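Local coordinates for capsule biosynthesis protein capD (Bacillus anthracis, PDB 3G9K) that cleaves the poly-gamma-D-glutamate capsule and joins it through an amide bond to meso-diaminopimelic acid of the peptidoglycan, at residues V137-T142 with I167-T172; L157-P162 with E171-T176; P28-E33 with Y53-V58; Y21-S26 with E33-L38. One frame throughout, in Å; residues are numbered along the deposited sequence.

Interaction 1: V137-T142 with I167-T172; sequences VDDSLT and IETGET
V137 is held by both of its backbone polar groups to the turn at 168-171. Its N donates to E171 O at 2.8 Å, almost straight along that carbonyl, while V137 O receives G170 N, also at 2.8 Å but from 34° out of the carbonyl plane. The turn is a type II turn closed by E171 N on E168 O, and its third position is G170, whose positive phi suits glycine. Further on, T169 OG1 gives its proton to D139 OD1, with 2.7 Å between the oxygens; the hydroxyl sits well above the carboxylate plane instead of in it. T142 OG1 lies 2.8 Å from I167 O and has D138 O as a second acceptor, so its one proton may go to either carbonyl. D138 faces the other way and caps the helix that follows: its OD1 accepts L141 N at 3.0 Å, covering an amide of the first turn. One apolar pair adds to these bonds: V137 CG1 meets I167 CD1 at 3.8 Å as the two side chains run at a slant to each other. V137 CG2 instead rests on the polar E168 O. Beyond the two segments, N170 of the companion CapD chain packs on D138 and is weakly hydrogen-bonded to S140 OG. The pairing of one residue with two, G170 at positive phi and E171 after it, is that of a G1 beta bulge joined to a type II turn, here extending the two-stranded pairing of 135-136 with 172-173 directly into an N-capped helix.

Interaction 2: L157-P162 with E171-T176; sequences LSIFYP and ETLIQT
This is an apolar packing contact in which I159 and F160, in the loop after helix 139-152, lie against L173 of the short strand 172-173 and Q175, the N-cap residue of helix 176-188; no hydrogen bond passes between the two segments. L173 divides its two methyls between the partners. Its CD1 rests against the backbone at I159 O, 3.5 Å away, with I159 CG1 slightly farther off, while its CD2 comes within 3.9 Å of F160 CE1, approaching the ring at a slant. I159 CG1 stands between its own backbone N and carbonyl carbon (chi1 71°), and this turns the carbon back over the F160 ring, 3.6 Å above the centre of one face. The chain then runs on to CD1, which reaches I174 O at 3.7 Å and Q175 CG at 4.0 Å. Q175 arrives with its chain extended beyond CG. Its OE1 lies near the ring plane, 3.8 Å from F160 CZ, and therefore faces the slightly positive C-H rim; the amide is turned 80° to the ring. The other end of this amide is committed elsewhere: NE2 donates to V57 O, which probably fixes which way the group is turned. The loop folds back on itself in a turn, with F160 N bonded to L157 O at 3.1 Å. Around the contact, F160 also leans on L145 of helix 139-152 and meets the ring of F34 of the companion CapD chain, while L173 and Q175 pack on F135 of strand 135-136.

Interaction 3: P28-E33 with Y53-V58; sequences PLAVEE and YVLGVV
V54 O is gripped by two backbone amides of its own helix, V58 N at 2.8 Å and V57 N at 2.9 Å. V57 N reaches it from three residues on, a 3-10-type bond consistent with tightening in the last turn of helix 44-58, just where it lies beside helix 28-39. The two segments run roughly antiparallel, 155° between their directions, with axes 9.0 Å apart at their closest. V54 sits in the middle and uses its branches separately. With CG1 anti to the backbone N (chi1 163°), that methyl lies on the backbone of the opposing helix, 3.8 Å from A30 CA, while CG2 meets E33 CG at 4.0 Å. At A30 the side chain is short, and its CB is met by L55 CD2 at 3.5 Å. Toward the start of helix 28-39, L29 CD1 and V58 CG1 touch at 4.1 Å, the side chains passing at a slant. E33 contributes only the aliphatic part of its chain; the bend at chi2 carries the carboxylate away from V54, and OE2 finds a weak hydrogen bond to Y130 OH of helix 120-133. Around the pair, L29 N is bonded to H27 ND1, and L55 also packs on F4 of the companion CapD chain. With no hydrogen bond and no ion pair between them, contact between the segments is van der Waals packing of methyl and methylene groups on one another and on the A30 backbone.

Interaction 4: Y21-S26 with E33-L38; sequences YGVSAS and EGMKVL
Y21 has its CG between the backbone N and the carbonyl carbon (chi1 55°), which swings the ring over L38, while M35, bent at chi2 and chi3, curls back so that its SE comes to the edge of the same ring. They join strand 22-25 to helix 28-39, a strand-then-helix unit in a family of the Ntn-hydrolase clan, with the strand and the helical segment nearly antiparallel (164°). L38 CB forms a CH-pi contact, 3.9 Å from the centroid of the Y21 ring and over its face. M35, present as selenomethionine, makes a Met-aromatic contact: its SE lies at the ring edge, 5.1 Å from the Y21 centroid, and its CE touches Y21 CE2 at 3.5 Å. Deeper in, V23 rests CG2 on the helix, 3.6 Å from L38 CD1 and 3.8 Å from M35 SE. The strand's edge pairs antiparallel with a strand of the companion CapD chain, so the sheet continues across the interface, and S24 OG is hydrogen-bonded to Q150 and A164 of that chain. G34, with no side chain to stand in the way, allows V23 CG2 to settle 3.7 Å from the G34 carbonyl carbon.

How the interactions relate
From the N terminus of this larger, N-terminal chain of the enzyme, interaction 4 closes the strand-to-helix connection, folding helix 28-39 back along strand 22-25. Interaction 3 then binds that helix to helix 44-58; the two contacts cross along the chain, share E33, and touch where A30 CB meets A25 CB at 4.0 Å. Much later, interaction 1 brings 167-172 back to the start of helix 139-152. Segment 157-162 of interaction 2 lies within the loop between 142 and 167, and both contacts end on the same stretch, sharing E171 and T172; I167 N probably bonds to F160 O. The Q175 amide ties interaction 2 to helix 44-58.

Interaction 1: V137-T142 with I167-T172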
loop_
_atom_site.group_PDB
_atom_site.type_symbol
_atom_site.label_atom_id
_atom_site.label_comp_id
_atom_site.label_asym_id
_atom_site.label_seq_id
_atom_site.Cartn_x
_atom_site.Cartn_y
_atom_site.Cartn_z
ATOM N N VAL A 137 20.649 -3.949 -6.563
ATOM C CA VAL A 137 19.355 -4.029 -7.229
ATOM C C VAL A 137 18.952 -5.501 -7.322
ATOM O O VAL A 137 19.811 -6.387 -7.354
ATOM C CB VAL A 137 19.285 -3.244 -8.596
ATOM C CG1 VAL A 137 20.269 -2.070 -8.632
ATOM C CG2 VAL A 137 19.481 -4.121 -9.772
ATOM N N ASP A 138 17.649 -5.746 -7.274
ATOM C CA ASP A 138 17.098 -7.094 -7.392
ATOM C C ASP A 138 16.453 -7.318 -8.748
ATOM O O ASP A 138 16.340 -6.401 -9.571
ATOM C CB ASP A 138 16.084 -7.381 -6.266
ATOM C CG ASP A 138 14.913 -6.415 -6.237
ATOM O OD1 ASP A 138 14.809 -5.510 -7.075
ATOM O OD2 ASP A 138 14.080 -6.548 -5.332
ATOM N N ASP A 139 16.011 -8.553 -8.967
ATOM C CA ASP A 139 15.359 -8.935 -10.213
ATOM C C ASP A 139 14.094 -8.139 -10.508
ATOM O O ASP A 139 13.786 -7.886 -11.667
ATOM C CB ASP A 139 15.056 -10.439 -10.201
ATOM C CG ASP A 139 16.330 -11.284 -10.170
ATOM O OD1 ASP A 139 17.064 -11.315 -11.192
ATOM O OD2 ASP A 139 16.607 -11.905 -9.111
ATOM N N SER A 140 13.363 -7.743 -9.476
ATOM C CA SER A 140 12.107 -7.037 -9.686
ATOM C C SER A 140 12.287 -5.567 -10.146
ATOM O O SER A 140 11.497 -5.047 -10.936
ATOM C CB SER A 140 11.305 -7.058 -8.407
ATOM O OG SER A 140 12.123 -6.564 -7.349
ATOM N N LEU A 141 13.287 -4.890 -9.619
ATOM C CA LEU A 141 13.573 -3.527 -10.074
ATOM C C LEU A 141 14.097 -3.559 -11.524
ATOM O O LEU A 141 13.678 -2.747 -12.347
ATOM C CB LEU A 141 14.564 -2.822 -9.153
ATOM C CG LEU A 141 14.980 -1.404 -9.587
ATOM C CD1 LEU A 141 13.781 -0.500 -9.773
ATOM C CD2 LEU A 141 15.971 -0.784 -8.616
ATOM N N THR A 142 14.990 -4.495 -11.853
ATOM C CA THR A 142 15.402 -4.674 -13.258
ATOM C C THR A 142 14.204 -4.852 -14.184
ATOM O O THR A 142 14.040 -4.112 -15.145
ATOM C CB THR A 142 16.391 -5.847 -13.442
ATOM O OG1 THR A 142 17.471 -5.700 -12.512
ATOM C CG2 THR A 142 16.959 -5.859 -14.859
ATOM N N ILE A 167 19.489 -1.481 -15.302
ATOM C CA ILE A 167 20.550 -1.899 -14.380
ATOM C C ILE A 167 20.264 -3.333 -13.949
ATOM O O ILE A 167 19.111 -3.698 -13.690
ATOM C CB ILE A 167 20.721 -0.918 -13.163
ATOM C CG1 ILE A 167 21.933 -1.312 -12.314
ATOM C CG2 ILE A 167 19.450 -0.857 -12.323
ATOM C CD1 ILE A 167 22.362 -0.276 -11.258
ATOM N N GLU A 168 21.308 -4.153 -13.934
ATOM C CA GLU A 168 21.157 -5.615 -13.793
ATOM C C GLU A 168 21.081 -6.018 -12.333
ATOM O O GLU A 168 21.688 -5.392 -11.472
ATOM C CB GLU A 168 22.322 -6.364 -14.486
ATOM C CG GLU A 168 22.443 -6.033 -15.954
ATOM C CD GLU A 168 23.472 -6.866 -16.687
ATOM O OE1 GLU A 168 24.684 -6.809 -16.342
ATOM O OE2 GLU A 168 23.056 -7.565 -17.641
ATOM N N THR A 169 20.308 -7.061 -12.070
ATOM C CA THR A 169 20.253 -7.677 -10.760
ATOM C C THR A 169 21.652 -7.869 -10.245
ATOM O O THR A 169 22.567 -8.225 -10.997
ATOM C CB THR A 169 19.556 -9.028 -10.828
ATOM O OG1 THR A 169 18.203 -8.815 -11.241
ATOM C CG2 THR A 169 19.583 -9.729 -9.470
ATOM N N GLY A 170 21.834 -7.569 -8.969
ATOM C CA GLY A 170 23.122 -7.723 -8.336
ATOM C C GLY A 170 23.972 -6.483 -8.351
ATOM O O GLY A 170 24.883 -6.361 -7.538
ATOM N N GLU A 171 23.674 -5.549 -9.250
ATOM C CA GLU A 171 24.490 -4.340 -9.413
ATOM C C GLU A 171 24.157 -3.354 -8.303
ATOM O O GLU A 171 23.044 -3.371 -7.792
ATOM C CB GLU A 171 24.236 -3.694 -10.785
ATOM C CG GLU A 171 24.732 -4.525 -11.962
ATOM C CD GLU A 171 26.243 -4.490 -12.092
ATOM O OE1 GLU A 171 26.780 -3.412 -12.425
ATOM O OE2 GLU A 171 26.895 -5.535 -11.869
ATOM N N THR A 172 25.114 -2.512 -7.933
ATOM C CA THR A 172 24.885 -1.478 -6.926
ATOM C C THR A 172 24.344 -0.208 -7.588
ATOM O O THR A 172 24.975 0.352 -8.490
ATOM C CB THR A 172 26.157 -1.147 -6.151
ATOM O OG1 THR A 172 26.582 -2.307 -5.436
ATOM C CG2 THR A 172 25.928 0.002 -5.161
#

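Interaction 2: L157-P162 with E171-T176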
loop_
_atom_site.group_PDB
_atom_site.type_symbol
_atom_site.label_atom_id
_atom_site.label_comp_id
_atom_site.label_asym_id
_atom_site.label_seq_id
_atom_site.Cartn_x
_atom_site.Cartn_y
_atom_site.Cartn_z
ATOM N N LEU A 157 17.852 9.664 -17.094
ATOM C CA LEU A 157 17.707 8.413 -16.341
ATOM C C LEU A 157 18.915 7.469 -16.486
ATOM O O LEU A 157 18.810 6.248 -16.309
ATOM C CB LEU A 157 16.389 7.741 -16.782
ATOM C CG LEU A 157 15.161 7.994 -15.921
ATOM C CD1 LEU A 157 15.092 9.366 -15.260
ATOM C CD2 LEU A 157 13.868 7.621 -16.640
ATOM N N SER A 158 20.084 8.029 -16.746
ATOM C CA SER A 158 21.221 7.180 -17.060
ATOM C C SER A 158 21.594 6.241 -15.916
ATOM O O SER A 158 21.985 5.122 -16.180
ATOM C CB SER A 158 22.434 8.023 -17.458
ATOM O OG SER A 158 22.675 8.972 -16.447
ATOM N N ILE A 159 21.455 6.653 -14.651
ATOM C CA ILE A 159 21.795 5.719 -13.532
ATOM C C ILE A 159 20.964 4.434 -13.447
ATOM O O ILE A 159 21.440 3.420 -12.896
ATOM C CB ILE A 159 21.781 6.371 -12.136
ATOM C CG1 ILE A 159 20.352 6.713 -11.669
ATOM C CG2 ILE A 159 22.609 7.596 -12.094
ATOM C CD1 ILE A 159 20.355 7.379 -10.305
ATOM N N PHE A 160 19.728 4.485 -13.951
ATOM C CA PHE A 160 18.827 3.339 -13.977
ATOM C C PHE A 160 18.961 2.494 -15.229
ATOM O O PHE A 160 18.486 1.357 -15.254
ATOM C CB PHE A 160 17.380 3.817 -13.897
ATOM C CG PHE A 160 17.107 4.674 -12.705
ATOM C CD1 PHE A 160 17.059 4.112 -11.428
ATOM C CD2 PHE A 160 16.905 6.037 -12.846
ATOM C CE1 PHE A 160 16.800 4.905 -10.323
ATOM C CE2 PHE A 160 16.647 6.836 -11.747
ATOM C CZ PHE A 160 16.555 6.257 -10.479
ATOM N N TYR A 161 19.554 3.080 -16.277
ATOM C CA TYR A 161 19.753 2.407 -17.566
ATOM C C TYR A 161 21.187 2.562 -18.028
ATOM O O TYR A 161 21.425 3.166 -19.045
ATOM C CB TYR A 161 18.822 2.957 -18.630
ATOM C CG TYR A 161 17.353 2.752 -18.358
ATOM C CD1 TYR A 161 16.623 3.718 -17.661
ATOM C CD2 TYR A 161 16.697 1.592 -18.760
ATOM C CE1 TYR A 161 15.280 3.555 -17.414
ATOM C CE2 TYR A 161 15.318 1.408 -18.509
ATOM C CZ TYR A 161 14.623 2.393 -17.822
ATOM O OH TYR A 161 13.263 2.261 -17.554
ATOM N N PRO A 162 22.139 1.987 -17.290
ATOM C CA PRO A 162 23.561 2.022 -17.632
ATOM C C PRO A 162 23.845 1.379 -18.996
ATOM O O PRO A 162 23.409 0.256 -19.262
ATOM C CB PRO A 162 24.196 1.184 -16.518
ATOM C CG PRO A 162 23.251 1.245 -15.430
ATOM C CD PRO A 162 21.923 1.198 -16.069
ATOM N N GLU A 171 23.674 -5.549 -9.250
ATOM C CA GLU A 171 24.490 -4.340 -9.413
ATOM C C GLU A 171 24.157 -3.354 -8.303
ATOM O O GLU A 171 23.044 -3.371 -7.792
ATOM C CB GLU A 171 24.236 -3.694 -10.785
ATOM C CG GLU A 171 24.732 -4.525 -11.962
ATOM C CD GLU A 171 26.243 -4.490 -12.092
ATOM O OE1 GLU A 171 26.780 -3.412 -12.425
ATOM O OE2 GLU A 171 26.895 -5.535 -11.869
ATOM N N THR A 172 25.114 -2.512 -7.933
ATOM C CA THR A 172 24.885 -1.478 -6.926
ATOM C C THR A 172 24.344 -0.208 -7.588
ATOM O O THR A 172 24.975 0.352 -8.490
ATOM C CB THR A 172 26.157 -1.147 -6.151
ATOM O OG1 THR A 172 26.582 -2.307 -5.436
ATOM C CG2 THR A 172 25.928 0.002 -5.161
ATOM N N LEU A 173 23.148 0.201 -7.179
ATOM C CA LEU A 173 22.590 1.472 -7.638
ATOM C C LEU A 173 22.811 2.545 -6.597
ATOM O O LEU A 173 22.315 2.414 -5.467
ATOM C CB LEU A 173 21.094 1.303 -7.884
ATOM C CG LEU A 173 20.300 2.564 -8.225
ATOM C CD1 LEU A 173 20.843 3.250 -9.496
ATOM C CD2 LEU A 173 18.839 2.176 -8.330
ATOM N N ILE A 174 23.530 3.596 -7.007
ATOM C CA ILE A 174 23.862 4.771 -6.213
ATOM C C ILE A 174 23.012 5.944 -6.743
ATOM O O ILE A 174 22.879 6.113 -7.959
ATOM C CB ILE A 174 25.358 5.183 -6.306
ATOM C CG1 ILE A 174 26.261 4.112 -5.628
ATOM C CG2 ILE A 174 25.542 6.533 -5.651
ATOM C CD1 ILE A 174 27.855 4.203 -5.944
ATOM N N GLN A 175 22.383 6.674 -5.818
ATOM C CA GLN A 175 21.433 7.776 -6.136
ATOM C C GLN A 175 21.836 9.097 -5.452
ATOM O O GLN A 175 21.203 9.556 -4.479
ATOM C CB GLN A 175 19.976 7.377 -5.761
ATOM C CG GLN A 175 19.388 6.246 -6.606
ATOM C CD GLN A 175 18.005 5.832 -6.190
ATOM O OE1 GLN A 175 17.005 6.288 -6.745
ATOM N NE2 GLN A 175 17.942 4.946 -5.212
ATOM N N THR A 176 22.888 9.707 -5.998
ATOM C CA THR A 176 23.475 10.925 -5.488
ATOM C C THR A 176 22.558 12.140 -5.425
ATOM O O THR A 176 22.517 12.807 -4.400
ATOM C CB THR A 176 24.714 11.268 -6.284
ATOM O OG1 THR A 176 25.630 10.176 -6.129
ATOM C CG2 THR A 176 25.340 12.564 -5.782
#

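Interaction 3: P28-E33 with Y53-V58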
loop_
_atom_site.group_PDB
_atom_site.type_symbol
_atom_site.label_atom_id
_atom_site.label_comp_id
_atom_site.label_asym_id
_atom_site.label_seq_id
_atom_site.Cartn_x
_atom_site.Cartn_y
_atom_site.Cartn_z
ATOM N N PRO A 28 13.405 -6.583 1.515
ATOM C CA PRO A 28 14.178 -7.032 2.691
ATOM C C PRO A 28 15.006 -5.954 3.405
ATOM O O PRO A 28 15.271 -6.108 4.577
ATOM C CB PRO A 28 15.099 -8.128 2.114
ATOM C CG PRO A 28 15.172 -7.842 0.693
ATOM C CD PRO A 28 13.768 -7.365 0.331
ATOM N N LEU A 29 15.419 -4.885 2.721
ATOM C CA LEU A 29 16.162 -3.811 3.384
ATOM C C LEU A 29 15.238 -2.939 4.250
ATOM O O LEU A 29 15.656 -2.417 5.264
ATOM C CB LEU A 29 16.954 -2.957 2.376
ATOM C CG LEU A 29 18.117 -3.648 1.648
ATOM C CD1 LEU A 29 18.898 -2.667 0.699
ATOM C CD2 LEU A 29 19.056 -4.291 2.680
ATOM N N ALA A 30 13.988 -2.780 3.813
ATOM C CA ALA A 30 12.958 -2.097 4.594
ATOM C C ALA A 30 12.644 -2.902 5.830
ATOM O O ALA A 30 12.516 -2.324 6.921
ATOM C CB ALA A 30 11.679 -1.855 3.759
ATOM N N VAL A 31 12.502 -4.221 5.660
ATOM C CA VAL A 31 12.307 -5.104 6.823
ATOM C C VAL A 31 13.479 -4.914 7.787
ATOM O O VAL A 31 13.294 -4.650 8.949
ATOM C CB VAL A 31 12.152 -6.589 6.455
ATOM C CG1 VAL A 31 11.983 -7.495 7.750
ATOM C CG2 VAL A 31 10.980 -6.815 5.460
ATOM N N GLU A 32 14.697 -5.031 7.281
ATOM C CA GLU A 32 15.885 -4.879 8.119
ATOM C C GLU A 32 16.000 -3.560 8.890
ATOM O O GLU A 32 16.289 -3.550 10.098
ATOM C CB GLU A 32 17.106 -5.095 7.251
ATOM C CG GLU A 32 18.392 -5.038 8.031
ATOM C CD GLU A 32 19.599 -5.163 7.155
ATOM O OE1 GLU A 32 19.498 -5.724 6.052
ATOM O OE2 GLU A 32 20.675 -4.701 7.597
ATOM N N GLU A 33 15.836 -2.440 8.195
ATOM C CA GLU A 33 15.905 -1.147 8.841
ATOM C C GLU A 33 14.800 -0.891 9.842
ATOM O O GLU A 33 15.003 -0.216 10.853
ATOM C CB GLU A 33 15.953 -0.033 7.799
ATOM C CG GLU A 33 17.140 -0.123 6.865
ATOM C CD GLU A 33 18.487 0.042 7.596
ATOM O OE1 GLU A 33 18.535 0.647 8.692
ATOM O OE2 GLU A 33 19.512 -0.417 7.028
ATOM N N TYR A 53 10.612 5.904 4.137
ATOM C CA TYR A 53 11.740 6.503 3.417
ATOM C C TYR A 53 12.731 5.497 2.725
ATOM O O TYR A 53 13.226 5.742 1.628
ATOM C CB TYR A 53 12.466 7.479 4.355
ATOM C CG TYR A 53 11.967 8.907 4.323
ATOM C CD1 TYR A 53 11.212 9.431 5.352
ATOM C CD2 TYR A 53 12.321 9.749 3.281
ATOM C CE1 TYR A 53 10.797 10.808 5.334
ATOM C CE2 TYR A 53 11.917 11.046 3.249
ATOM C CZ TYR A 53 11.149 11.581 4.278
ATOM O OH TYR A 53 10.772 12.881 4.174
ATOM N N VAL A 54 13.043 4.377 3.367
ATOM C CA VAL A 54 13.889 3.334 2.778
ATOM C C VAL A 54 13.274 2.742 1.485
ATOM O O VAL A 54 13.952 2.616 0.466
ATOM C CB VAL A 54 14.189 2.215 3.833
ATOM C CG1 VAL A 54 14.695 0.950 3.161
ATOM C CG2 VAL A 54 15.154 2.771 4.906
ATOM N N LEU A 55 11.978 2.474 1.528
ATOM C CA LEU A 55 11.189 1.950 0.423
ATOM C C LEU A 55 11.234 2.942 -0.731
ATOM O O LEU A 55 11.401 2.530 -1.889
ATOM C CB LEU A 55 9.751 1.642 0.861
ATOM C CG LEU A 55 9.587 0.347 1.670
ATOM C CD1 LEU A 55 8.184 0.335 2.219
ATOM C CD2 LEU A 55 9.916 -0.897 0.846
ATOM N N GLY A 56 11.173 4.240 -0.435
ATOM C CA GLY A 56 11.284 5.281 -1.484
ATOM C C GLY A 56 12.622 5.246 -2.178
ATOM O O GLY A 56 12.790 5.667 -3.346
ATOM N N VAL A 57 13.623 4.746 -1.470
ATOM C CA VAL A 57 14.966 4.646 -2.074
ATOM C C VAL A 57 15.201 3.312 -2.787
ATOM O O VAL A 57 15.659 3.264 -3.928
ATOM C CB VAL A 57 16.059 4.879 -1.000
ATOM C CG1 VAL A 57 17.421 4.568 -1.577
ATOM C CG2 VAL A 57 16.007 6.320 -0.483
ATOM N N VAL A 58 14.906 2.212 -2.115
ATOM C CA VAL A 58 15.281 0.894 -2.621
ATOM C C VAL A 58 14.163 0.225 -3.422
ATOM O O VAL A 58 14.408 -0.754 -4.157
ATOM C CB VAL A 58 15.759 -0.049 -1.453
ATOM C CG1 VAL A 58 16.917 0.603 -0.661
ATOM C CG2 VAL A 58 14.584 -0.404 -0.504
#

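Interaction 4: Y21-S26 with E33-L38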
loop_
_atom_site.group_PDB
_atom_site.type_symbol
_atom_site.label_atom_id
_atom_site.label_comp_id
_atom_site.label_asym_id
_atom_site.label_seq_id
_atom_site.Cartn_x
_atom_site.Cartn_y
_atom_site.Cartn_z
ATOM N N TYR A 21 7.981 -7.483 18.741
ATOM C CA TYR A 21 7.831 -6.574 17.601
ATOM C C TYR A 21 8.121 -7.276 16.265
ATOM O O TYR A 21 8.731 -8.330 16.221
ATOM C CB TYR A 21 8.759 -5.376 17.755
ATOM C CG TYR A 21 10.222 -5.719 17.963
ATOM C CD1 TYR A 21 10.760 -5.803 19.259
ATOM C CD2 TYR A 21 11.069 -5.951 16.885
ATOM C CE1 TYR A 21 12.110 -6.119 19.460
ATOM C CE2 TYR A 21 12.406 -6.278 17.077
ATOM C CZ TYR A 21 12.917 -6.344 18.373
ATOM O OH TYR A 21 14.244 -6.667 18.577
ATOM N N GLY A 22 7.688 -6.635 15.172
ATOM C CA GLY A 22 7.663 -7.255 13.881
ATOM C C GLY A 22 7.499 -6.205 12.781
ATOM O O GLY A 22 6.947 -5.137 13.023
ATOM N N VAL A 23 8.011 -6.543 11.609
ATOM C CA VAL A 23 7.862 -5.767 10.374
ATOM C C VAL A 23 7.535 -6.699 9.208
ATOM O O VAL A 23 8.172 -7.753 9.038
ATOM C CB VAL A 23 9.182 -5.011 10.017
ATOM C CG1 VAL A 23 9.010 -4.128 8.750
ATOM C CG2 VAL A 23 9.676 -4.191 11.218
ATOM N N SER A 24 6.598 -6.285 8.350
ATOM C CA SER A 24 6.300 -7.025 7.115
ATOM C C SER A 24 6.301 -6.002 5.992
ATOM O O SER A 24 5.544 -5.044 6.065
ATOM C CB SER A 24 4.954 -7.748 7.212
ATOM O OG SER A 24 4.617 -8.401 5.996
ATOM N N ALA A 25 7.182 -6.179 5.020
ATOM C CA ALA A 25 7.362 -5.212 3.891
ATOM C C ALA A 25 7.849 -5.889 2.586
ATOM O O ALA A 25 8.393 -7.008 2.611
ATOM C CB ALA A 25 8.331 -4.067 4.277
ATOM N N SER A 26 7.681 -5.192 1.459
ATOM C CA SER A 26 7.962 -5.777 0.136
ATOM C C SER A 26 9.448 -5.616 -0.288
ATOM O O SER A 26 9.832 -5.872 -1.433
ATOM C CB SER A 26 7.058 -5.200 -0.925
ATOM O OG SER A 26 7.116 -3.807 -0.928
ATOM N N GLU A 33 15.836 -2.440 8.195
ATOM C CA GLU A 33 15.905 -1.147 8.841
ATOM C C GLU A 33 14.800 -0.891 9.842
ATOM O O GLU A 33 15.003 -0.216 10.853
ATOM C CB GLU A 33 15.953 -0.033 7.799
ATOM C CG GLU A 33 17.140 -0.123 6.865
ATOM C CD GLU A 33 18.487 0.042 7.596
ATOM O OE1 GLU A 33 18.535 0.647 8.692
ATOM O OE2 GLU A 33 19.512 -0.417 7.028
ATOM N N GLY A 34 13.610 -1.380 9.548
ATOM C CA GLY A 34 12.487 -1.302 10.465
ATOM C C GLY A 34 12.687 -2.077 11.762
ATOM O O GLY A 34 12.379 -1.571 12.857
HETATM N N MSE A 35 13.205 -3.301 11.602
HETATM C CA MSE A 35 13.585 -4.159 12.737
HETATM C C MSE A 35 14.684 -3.516 13.593
HETATM O O MSE A 35 14.635 -3.595 14.817
HETATM C CB MSE A 35 14.053 -5.535 12.254
HETATM C CG MSE A 35 12.944 -6.474 11.775
HETATM SE SE MSE A 35 11.586 -6.857 13.103
HETATM C CE MSE A 35 12.505 -8.235 14.139
ATOM N N LYS A 36 15.719 -2.926 12.942
ATOM C CA LYS A 36 16.786 -2.169 13.637
ATOM C C LYS A 36 16.248 -1.058 14.571
ATOM O O LYS A 36 16.665 -0.964 15.735
ATOM C CB LYS A 36 17.830 -1.680 12.610
ATOM C CG LYS A 36 19.157 -1.054 13.135
ATOM C CD LYS A 36 20.116 -0.923 11.940
ATOM C CE LYS A 36 21.395 -0.189 12.204
ATOM N NZ LYS A 36 22.414 -0.571 11.130
ATOM N N VAL A 37 15.311 -0.240 14.099
ATOM C CA VAL A 37 14.667 0.773 14.927
ATOM C C VAL A 37 13.981 0.153 16.139
ATOM O O VAL A 37 14.046 0.674 17.274
ATOM C CB VAL A 37 13.636 1.600 14.091
ATOM C CG1 VAL A 37 12.760 2.482 14.956
ATOM C CG2 VAL A 37 14.371 2.437 13.044
ATOM N N LEU A 38 13.287 -0.946 15.904
ATOM C CA LEU A 38 12.477 -1.556 16.940
ATOM C C LEU A 38 13.390 -2.254 17.949
ATOM O O LEU A 38 13.157 -2.158 19.121
ATOM C CB LEU A 38 11.469 -2.549 16.335
ATOM C CG LEU A 38 10.285 -1.925 15.565
ATOM C CD1 LEU A 38 9.569 -2.948 14.643
ATOM C CD2 LEU A 38 9.285 -1.290 16.508
#